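Local coordinates for probable secreted solute-binding lipoprotein (Streptomyces coelicolor, PDB 3I3V), which probably binds an as yet unidentified solute outside the cell and delivers it to a membrane transporter, at residues C[116-128]-C[280-292]. Numbering follows the deposited sequence.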
ATOM      1  N   VAL C 116      -1.983  44.164  17.689  1.00 35.18           N
ATOM      2  CA  VAL C 116      -1.173  44.604  16.559  1.00 33.29           C
ATOM      3  C   VAL C 116      -1.971  45.659  15.801  1.00 31.75           C
ATOM      4  O   VAL C 116      -3.004  45.360  15.202  1.00 32.32           O
ATOM      5  CB  VAL C 116      -0.832  43.441  15.626  1.00 33.95           C
ATOM      6  CG1 VAL C 116       0.069  43.936  14.492  1.00 33.18           C
ATOM      7  CG2 VAL C 116      -0.131  42.342  16.420  1.00 33.50           C
ATOM      8  N   ARG C 117      -1.492  46.897  15.843  1.00 29.94           N
ATOM      9  CA  ARG C 117      -2.181  48.005  15.196  1.00 29.84           C
ATOM     10  C   ARG C 117      -2.414  47.799  13.706  1.00 28.95           C
ATOM     11  O   ARG C 117      -3.506  48.069  13.197  1.00 27.56           O
ATOM     12  CB  ARG C 117      -1.399  49.296  15.406  1.00 30.24           C
ATOM     13  CG  ARG C 117      -1.012  49.558  16.842  1.00 30.59           C
ATOM     14  CD  ARG C 117      -0.098  50.758  16.909  1.00 31.64           C
ATOM     15  NE  ARG C 117       0.586  50.866  18.191  1.00 35.08           N
ATOM     16  CZ  ARG C 117       0.124  51.536  19.240  1.00 35.28           C
ATOM     17  NH1 ARG C 117      -1.040  52.170  19.168  1.00 35.42           N
ATOM     18  NH2 ARG C 117       0.839  51.585  20.360  1.00 33.80           N
ATOM     19  N   ALA C 118      -1.385  47.327  13.005  1.00 29.02           N
ATOM     20  CA  ALA C 118      -1.501  47.117  11.566  1.00 29.30           C
ATOM     21  C   ALA C 118      -0.528  46.090  11.014  1.00 29.19           C
ATOM     22  O   ALA C 118       0.326  45.584  11.728  1.00 28.44           O
ATOM     23  CB  ALA C 118      -1.300  48.448  10.844  1.00 28.63           C
ATOM     24  N   PHE C 119      -0.684  45.768   9.733  1.00 30.72           N
ATOM     25  CA  PHE C 119       0.225  44.840   9.075  1.00 30.04           C
ATOM     26  C   PHE C 119       1.428  45.687   8.675  1.00 28.70           C
ATOM     27  O   PHE C 119       1.291  46.646   7.916  1.00 27.65           O
ATOM     28  CB  PHE C 119      -0.412  44.240   7.810  1.00 31.97           C
ATOM     29  CG  PHE C 119      -1.430  43.160   8.067  1.00 33.29           C
ATOM     30  CD1 PHE C 119      -2.755  43.476   8.314  1.00 33.42           C
ATOM     31  CD2 PHE C 119      -1.065  41.818   8.007  1.00 35.42           C
ATOM     32  CE1 PHE C 119      -3.706  42.474   8.492  1.00 34.68           C
ATOM     33  CE2 PHE C 119      -2.014  40.811   8.186  1.00 35.18           C
ATOM     34  CZ  PHE C 119      -3.333  41.140   8.427  1.00 32.85           C
ATOM     35  N   PRO C 120       2.617  45.361   9.194  1.00 28.19           N
ATOM     36  CA  PRO C 120       3.787  46.158   8.827  1.00 27.14           C
ATOM     37  C   PRO C 120       4.090  45.982   7.339  1.00 27.02           C
ATOM     38  O   PRO C 120       3.739  44.965   6.738  1.00 25.10           O
ATOM     39  CB  PRO C 120       4.892  45.582   9.713  1.00 25.58           C
ATOM     40  CG  PRO C 120       4.138  45.042  10.897  1.00 27.70           C
ATOM     41  CD  PRO C 120       2.969  44.369  10.217  1.00 29.58           C
ATOM     42  N   TYR C 121       4.723  46.981   6.736  1.00 28.11           N
ATOM     43  CA  TYR C 121       5.058  46.885   5.322  1.00 27.76           C
ATOM     44  C   TYR C 121       6.283  47.709   4.974  1.00 28.85           C
ATOM     45  O   TYR C 121       7.292  47.148   4.567  1.00 29.72           O
ATOM     46  CB  TYR C 121       3.857  47.302   4.469  1.00 26.55           C
ATOM     47  CG  TYR C 121       3.844  46.647   3.105  1.00 26.20           C
ATOM     48  CD1 TYR C 121       3.962  45.266   2.977  1.00 26.18           C
ATOM     49  CD2 TYR C 121       3.710  47.405   1.947  1.00 26.85           C
ATOM     50  CE1 TYR C 121       3.946  44.655   1.734  1.00 27.27           C
ATOM     51  CE2 TYR C 121       3.693  46.805   0.695  1.00 29.31           C
ATOM     52  CZ  TYR C 121       3.812  45.427   0.596  1.00 29.21           C
ATOM     53  OH  TYR C 121       3.810  44.821  -0.639  1.00 31.23           O
ATOM     54  N   PHE C 122       6.211  49.027   5.138  1.00 28.29           N
ATOM     55  CA  PHE C 122       7.356  49.883   4.825  1.00 30.94           C
ATOM     56  C   PHE C 122       8.289  50.117   6.008  1.00 31.90           C
ATOM     57  O   PHE C 122       7.861  50.164   7.168  1.00 31.64           O
ATOM     58  CB  PHE C 122       6.875  51.227   4.266  1.00 31.48           C
ATOM     59  CG  PHE C 122       6.500  51.177   2.811  1.00 34.15           C
ATOM     60  CD1 PHE C 122       6.351  49.960   2.159  1.00 32.73           C
ATOM     61  CD2 PHE C 122       6.293  52.351   2.089  1.00 35.13           C
ATOM     62  CE1 PHE C 122       6.002  49.907   0.819  1.00 33.97           C
ATOM     63  CE2 PHE C 122       5.942  52.305   0.744  1.00 36.05           C
ATOM     64  CZ  PHE C 122       5.797  51.071   0.107  1.00 34.62           C
ATOM     65  N   ALA C 123       9.572  50.268   5.708  1.00 30.27           N
ATOM     66  CA  ALA C 123      10.567  50.493   6.745  1.00 32.39           C
ATOM     67  C   ALA C 123      11.621  51.479   6.269  1.00 33.88           C
ATOM     68  O   ALA C 123      11.567  51.962   5.138  1.00 32.48           O
ATOM     69  CB  ALA C 123      11.232  49.175   7.130  1.00 30.49           C
ATOM     70  N   THR C 124      12.575  51.783   7.142  1.00 34.54           N
ATOM     71  CA  THR C 124      13.645  52.689   6.775  1.00 35.63           C
ATOM     72  C   THR C 124      14.966  52.218   7.336  1.00 37.09           C
ATOM     73  O   THR C 124      15.042  51.769   8.484  1.00 36.85           O
ATOM     74  CB  THR C 124      13.432  54.114   7.306  1.00 36.74           C
ATOM     75  OG1 THR C 124      12.163  54.613   6.872  1.00 39.10           O
ATOM     76  CG2 THR C 124      14.540  55.023   6.792  1.00 34.60           C
ATOM     77  N   ASN C 125      15.990  52.293   6.493  1.00 37.97           N
ATOM     78  CA  ASN C 125      17.352  51.966   6.871  1.00 38.55           C
ATOM     79  C   ASN C 125      17.960  53.357   6.806  1.00 37.05           C
ATOM     80  O   ASN C 125      17.815  54.049   5.800  1.00 36.90           O
ATOM     81  CB  ASN C 125      18.016  51.049   5.853  1.00 41.46           C
ATOM     82  CG  ASN C 125      18.345  49.690   6.432  1.00 45.48           C
ATOM     83  OD1 ASN C 125      17.537  48.763   6.374  1.00 48.81           O
ATOM     84  ND2 ASN C 125      19.534  49.570   7.016  1.00 46.92           N
ATOM     85  N   TRP C 126      18.616  53.770   7.882  1.00 34.56           N
ATOM     86  CA  TRP C 126      19.201  55.108   7.978  1.00 33.23           C
ATOM     87  C   TRP C 126      20.666  54.970   8.382  1.00 33.02           C
ATOM     88  O   TRP C 126      21.016  55.197   9.540  1.00 31.55           O
ATOM     89  CB  TRP C 126      18.436  55.877   9.058  1.00 31.03           C
ATOM     90  CG  TRP C 126      18.515  57.367   9.038  1.00 29.07           C
ATOM     91  CD1 TRP C 126      19.634  58.141   8.914  1.00 27.69           C
ATOM     92  CD2 TRP C 126      17.426  58.269   9.259  1.00 30.52           C
ATOM     93  NE1 TRP C 126      19.309  59.471   9.052  1.00 27.36           N
ATOM     94  CE2 TRP C 126      17.960  59.577   9.268  1.00 29.11           C
ATOM     95  CE3 TRP C 126      16.048  58.097   9.456  1.00 30.95           C
ATOM     96  CZ2 TRP C 126      17.160  60.709   9.463  1.00 29.70           C
ATOM     97  CZ3 TRP C 126      15.250  59.222   9.649  1.00 29.91           C
ATOM     98  CH2 TRP C 126      15.811  60.511   9.653  1.00 30.38           C
ATOM     99  N   PRO C 127      21.542  54.603   7.433  1.00 33.16           N
ATOM    100  CA  PRO C 127      22.971  54.432   7.724  1.00 32.84           C
ATOM    101  C   PRO C 127      23.874  55.654   7.493  1.00 33.01           C
ATOM    102  O   PRO C 127      23.409  56.756   7.193  1.00 32.72           O
ATOM    103  CB  PRO C 127      23.351  53.281   6.809  1.00 31.90           C
ATOM    104  CG  PRO C 127      22.579  53.650   5.549  1.00 33.26           C
ATOM    105  CD  PRO C 127      21.218  54.090   6.087  1.00 32.76           C
ATOM    106  N   VAL C 128      25.176  55.423   7.632  1.00 33.07           N
ATOM    107  CA  VAL C 128      26.184  56.452   7.425  1.00 34.08           C
ATOM    108  C   VAL C 128      26.958  56.141   6.144  1.00 35.49           C
ATOM    109  O   VAL C 128      27.520  55.055   5.996  1.00 36.36           O
ATOM    110  CB  VAL C 128      27.191  56.506   8.601  1.00 34.22           C
ATOM    111  CG1 VAL C 128      28.141  57.668   8.408  1.00 33.21           C
ATOM    112  CG2 VAL C 128      26.452  56.643   9.922  1.00 31.73           C
ATOM    113  N   THR C 280      26.520  52.161  14.929  1.00 39.13           N
ATOM    114  CA  THR C 280      25.070  52.281  14.872  1.00 37.01           C
ATOM    115  C   THR C 280      24.450  52.884  13.623  1.00 36.52           C
ATOM    116  O   THR C 280      25.020  53.771  12.990  1.00 37.69           O
ATOM    117  CB  THR C 280      24.555  53.117  16.065  1.00 36.85           C
ATOM    118  OG1 THR C 280      24.955  54.481  15.891  1.00 36.25           O
ATOM    119  CG2 THR C 280      25.132  52.607  17.381  1.00 36.23           C
ATOM    120  N   VAL C 281      23.263  52.388  13.287  1.00 34.16           N
ATOM    121  CA  VAL C 281      22.489  52.897  12.163  1.00 33.49           C
ATOM    122  C   VAL C 281      21.036  52.941  12.641  1.00 32.96           C
ATOM    123  O   VAL C 281      20.609  52.089  13.414  1.00 32.60           O
ATOM    124  CB  VAL C 281      22.570  51.982  10.901  1.00 34.09           C
ATOM    125  CG1 VAL C 281      24.021  51.706  10.543  1.00 31.98           C
ATOM    126  CG2 VAL C 281      21.811  50.688  11.129  1.00 33.75           C
ATOM    127  N   ILE C 282      20.284  53.943  12.197  1.00 33.23           N
ATOM    128  CA  ILE C 282      18.877  54.067  12.573  1.00 32.83           C
ATOM    129  C   ILE C 282      18.008  53.157  11.709  1.00 34.14           C
ATOM    130  O   ILE C 282      18.208  53.058  10.503  1.00 35.84           O
ATOM    131  CB  ILE C 282      18.348  55.521  12.388  1.00 30.21           C
ATOM    132  CG1 ILE C 282      18.973  56.451  13.421  1.00 29.22           C
ATOM    133  CG2 ILE C 282      16.823  55.556  12.506  1.00 27.62           C
ATOM    134  CD1 ILE C 282      18.515  57.901  13.285  1.00 27.87           C
ATOM    135  N   ARG C 283      17.057  52.481  12.338  1.00 34.55           N
ATOM    136  CA  ARG C 283      16.122  51.629  11.621  1.00 36.40           C
ATOM    137  C   ARG C 283      14.758  51.786  12.282  1.00 37.13           C
ATOM    138  O   ARG C 283      14.636  51.685  13.505  1.00 38.73           O
ATOM    139  CB  ARG C 283      16.557  50.156  11.646  1.00 37.58           C
ATOM    140  CG  ARG C 283      17.774  49.846  10.771  1.00 41.10           C
ATOM    141  CD  ARG C 283      18.084  48.346  10.702  1.00 41.26           C
ATOM    142  NE  ARG C 283      17.168  47.596   9.835  1.00 44.25           N
ATOM    143  CZ  ARG C 283      17.125  46.263   9.760  1.00 44.25           C
ATOM    144  NH1 ARG C 283      17.942  45.525  10.502  1.00 43.74           N
ATOM    145  NH2 ARG C 283      16.265  45.661   8.943  1.00 40.75           N
ATOM    146  N   ALA C 284      13.745  52.064  11.466  1.00 36.28           N
ATOM    147  CA  ALA C 284      12.372  52.225  11.934  1.00 35.49           C
ATOM    148  C   ALA C 284      11.524  51.314  11.047  1.00 36.40           C
ATOM    149  O   ALA C 284      11.780  51.198   9.845  1.00 35.84           O
ATOM    150  CB  ALA C 284      11.930  53.681  11.791  1.00 35.33           C
ATOM    151  N   TYR C 285      10.527  50.661  11.636  1.00 34.81           N
ATOM    152  CA  TYR C 285       9.677  49.747  10.889  1.00 34.26           C
ATOM    153  C   TYR C 285       8.229  50.198  10.908  1.00 35.32           C
ATOM    154  O   TYR C 285       7.330  49.411  10.605  1.00 35.26           O
ATOM    155  CB  TYR C 285       9.765  48.351  11.500  1.00 35.11           C
ATOM    156  CG  TYR C 285      11.172  47.806  11.590  1.00 37.07           C
ATOM    157  CD1 TYR C 285      11.834  47.330  10.456  1.00 39.29           C
ATOM    158  CD2 TYR C 285      11.857  47.800  12.803  1.00 37.15           C
ATOM    159  CE1 TYR C 285      13.147  46.864  10.525  1.00 38.27           C
ATOM    160  CE2 TYR C 285      13.169  47.336  12.884  1.00 39.37           C
ATOM    161  CZ  TYR C 285      13.808  46.874  11.739  1.00 38.60           C
ATOM    162  OH  TYR C 285      15.120  46.463  11.811  1.00 38.23           O
ATOM    163  N   THR C 286       7.990  51.460  11.252  1.00 34.54           N
ATOM    164  CA  THR C 286       6.620  51.935  11.327  1.00 34.83           C
ATOM    165  C   THR C 286       6.184  52.971  10.313  1.00 34.04           C
ATOM    166  O   THR C 286       5.390  53.861  10.619  1.00 32.85           O
ATOM    167  CB  THR C 286       6.271  52.430  12.751  1.00 35.26           C
ATOM    168  OG1 THR C 286       7.261  53.363  13.204  1.00 39.30           O
ATOM    169  CG2 THR C 286       6.181  51.244  13.707  1.00 32.80           C
ATOM    170  N   LEU C 287       6.717  52.855   9.103  1.00 34.38           N
ATOM    171  CA  LEU C 287       6.308  53.724   8.009  1.00 33.00           C
ATOM    172  C   LEU C 287       5.038  53.023   7.509  1.00 33.11           C
ATOM    173  O   LEU C 287       4.630  52.003   8.083  1.00 34.35           O
ATOM    174  CB  LEU C 287       7.380  53.775   6.921  1.00 31.24           C
ATOM    175  CG  LEU C 287       8.472  54.824   7.175  1.00 33.76           C
ATOM    176  CD1 LEU C 287       9.202  54.506   8.466  1.00 31.65           C
ATOM    177  CD2 LEU C 287       9.441  54.861   6.000  1.00 32.80           C
ATOM    178  N   ILE C 288       4.416  53.549   6.461  1.00 31.71           N
ATOM    179  CA  ILE C 288       3.175  52.983   5.933  1.00 31.04           C
ATOM    180  C   ILE C 288       2.895  51.495   6.211  1.00 31.85           C
ATOM    181  O   ILE C 288       3.681  50.617   5.868  1.00 31.76           O
ATOM    182  CB  ILE C 288       3.069  53.250   4.426  1.00 32.05           C
ATOM    183  CG1 ILE C 288       2.961  54.761   4.197  1.00 30.85           C
ATOM    184  CG2 ILE C 288       1.861  52.520   3.841  1.00 29.98           C
ATOM    185  CD1 ILE C 288       2.707  55.155   2.760  1.00 32.09           C
ATOM    186  N   GLY C 289       1.762  51.239   6.861  1.00 32.13           N
ATOM    187  CA  GLY C 289       1.346  49.884   7.176  1.00 28.26           C
ATOM    188  C   GLY C 289      -0.103  49.712   6.752  1.00 28.27           C
ATOM    189  O   GLY C 289      -0.764  50.706   6.431  1.00 25.56           O
ATOM    190  N   PHE C 290      -0.596  48.468   6.745  1.00 26.35           N
ATOM    191  CA  PHE C 290      -1.978  48.164   6.352  1.00 27.34           C
ATOM    192  C   PHE C 290      -2.916  48.078   7.566  1.00 29.22           C
ATOM    193  O   PHE C 290      -2.722  47.239   8.447  1.00 27.86           O
ATOM    194  CB  PHE C 290      -2.037  46.821   5.594  1.00 28.41           C
ATOM    195  CG  PHE C 290      -1.370  46.843   4.234  1.00 27.69           C
ATOM    196  CD1 PHE C 290      -2.012  47.400   3.131  1.00 25.80           C
ATOM    197  CD2 PHE C 290      -0.100  46.285   4.056  1.00 26.28           C
ATOM    198  CE1 PHE C 290      -1.404  47.399   1.863  1.00 24.57           C
ATOM    199  CE2 PHE C 290       0.507  46.284   2.797  1.00 27.09           C
ATOM    200  CZ  PHE C 290      -0.150  46.842   1.699  1.00 22.10           C
ATOM    201  N   TRP C 291      -3.940  48.929   7.606  1.00 29.45           N
ATOM    202  CA  TRP C 291      -4.888  48.906   8.714  1.00 30.59           C
ATOM    203  C   TRP C 291      -6.238  48.408   8.207  1.00 31.20           C
ATOM    204  O   TRP C 291      -6.596  48.649   7.052  1.00 28.28           O
ATOM    205  CB  TRP C 291      -5.068  50.306   9.316  1.00 29.55           C
ATOM    206  CG  TRP C 291      -3.801  50.967   9.766  1.00 30.81           C
ATOM    207  CD1 TRP C 291      -2.730  51.306   8.986  1.00 30.16           C
ATOM    208  CD2 TRP C 291      -3.496  51.432  11.089  1.00 30.80           C
ATOM    209  NE1 TRP C 291      -1.783  51.958   9.740  1.00 33.54           N
ATOM    210  CE2 TRP C 291      -2.227  52.051  11.032  1.00 29.82           C
ATOM    211  CE3 TRP C 291      -4.175  51.388  12.317  1.00 27.27           C
ATOM    212  CZ2 TRP C 291      -1.621  52.623  12.155  1.00 31.11           C
ATOM    213  CZ3 TRP C 291      -3.574  51.957  13.431  1.00 27.28           C
ATOM    214  CH2 TRP C 291      -2.311  52.568  13.343  1.00 31.12           C
ATOM    215  N   ILE C 292      -6.986  47.712   9.062  1.00 29.93           N
ATOM    216  CA  ILE C 292      -8.298  47.223   8.651  1.00 30.50           C
ATOM    217  C   ILE C 292      -9.398  47.910   9.452  1.00 30.08           C
ATOM    218  O   ILE C 292      -9.364  47.932  10.675  1.00 30.87           O
ATOM    219  CB  ILE C 292      -8.427  45.699   8.830  1.00 30.81           C
ATOM    220  CG1 ILE C 292      -7.375  44.990   7.972  1.00 28.33           C
ATOM    221  CG2 ILE C 292      -9.837  45.245   8.427  1.00 28.76           C
ATOM    222  CD1 ILE C 292      -7.532  43.485   7.936  1.00 28.79           C
TER
HETATM  223  O   HOH W   1       5.257  49.087   8.152  1.00 27.27           O
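Phe119 and Phe290 exchange two backbone hydrogen bonds, and farther along Thr124 pairs with Ala284 and Trp126 with Ile282, all antiparallel. Together they are consistent with the hinge of the two-lobed fold of periplasmic-type binding proteins: strand 289-292 edges the sheet of one lobe, strand 280-284 belongs to the other, and 116-128 accompanies both across the junction. The register slips by one residue between the two paired regions. There Phe122 N donates to Ile288 O (3.1 Å), while a water accepts from Tyr121 N and lies 3.0 Å from both Phe122 O and Leu287 O.

Trp291 shows how side chains fasten one end. With CG anti to its carbonyl carbon (chi1 -55°), the indole extends from CB so that Ala118 CB sits squarely over the five-membered ring, 3.5 Å from its centroid and 3.7 Å from each of CG, CD1, NE1, CE2 and CD2 of Trp291. Farther out, CE3 meets Arg117 O at 3.5 Å, CZ3 and CH2 reach Arg117 CB, and NE1 hydrogen-bonds to Val70 O in the same lobe's sheet. A leucine here would probably leave Val70 O without its indole partner and Ala118 CB without the flat surface it rests on.

Nearby, the edge of Phe290 meets the face of Tyr121, planes at 61°, with Phe290 CE2 3.4 Å from Tyr121 CG; the Tyr121 hydroxyl hydrogen-bonds to Met310 O. At the far end Trp126 and Ile282 run side by side: their CB atoms are 3.4 Å apart, and Ile282 CD1 lies over the Trp126 five-membered ring, 11° off its normal.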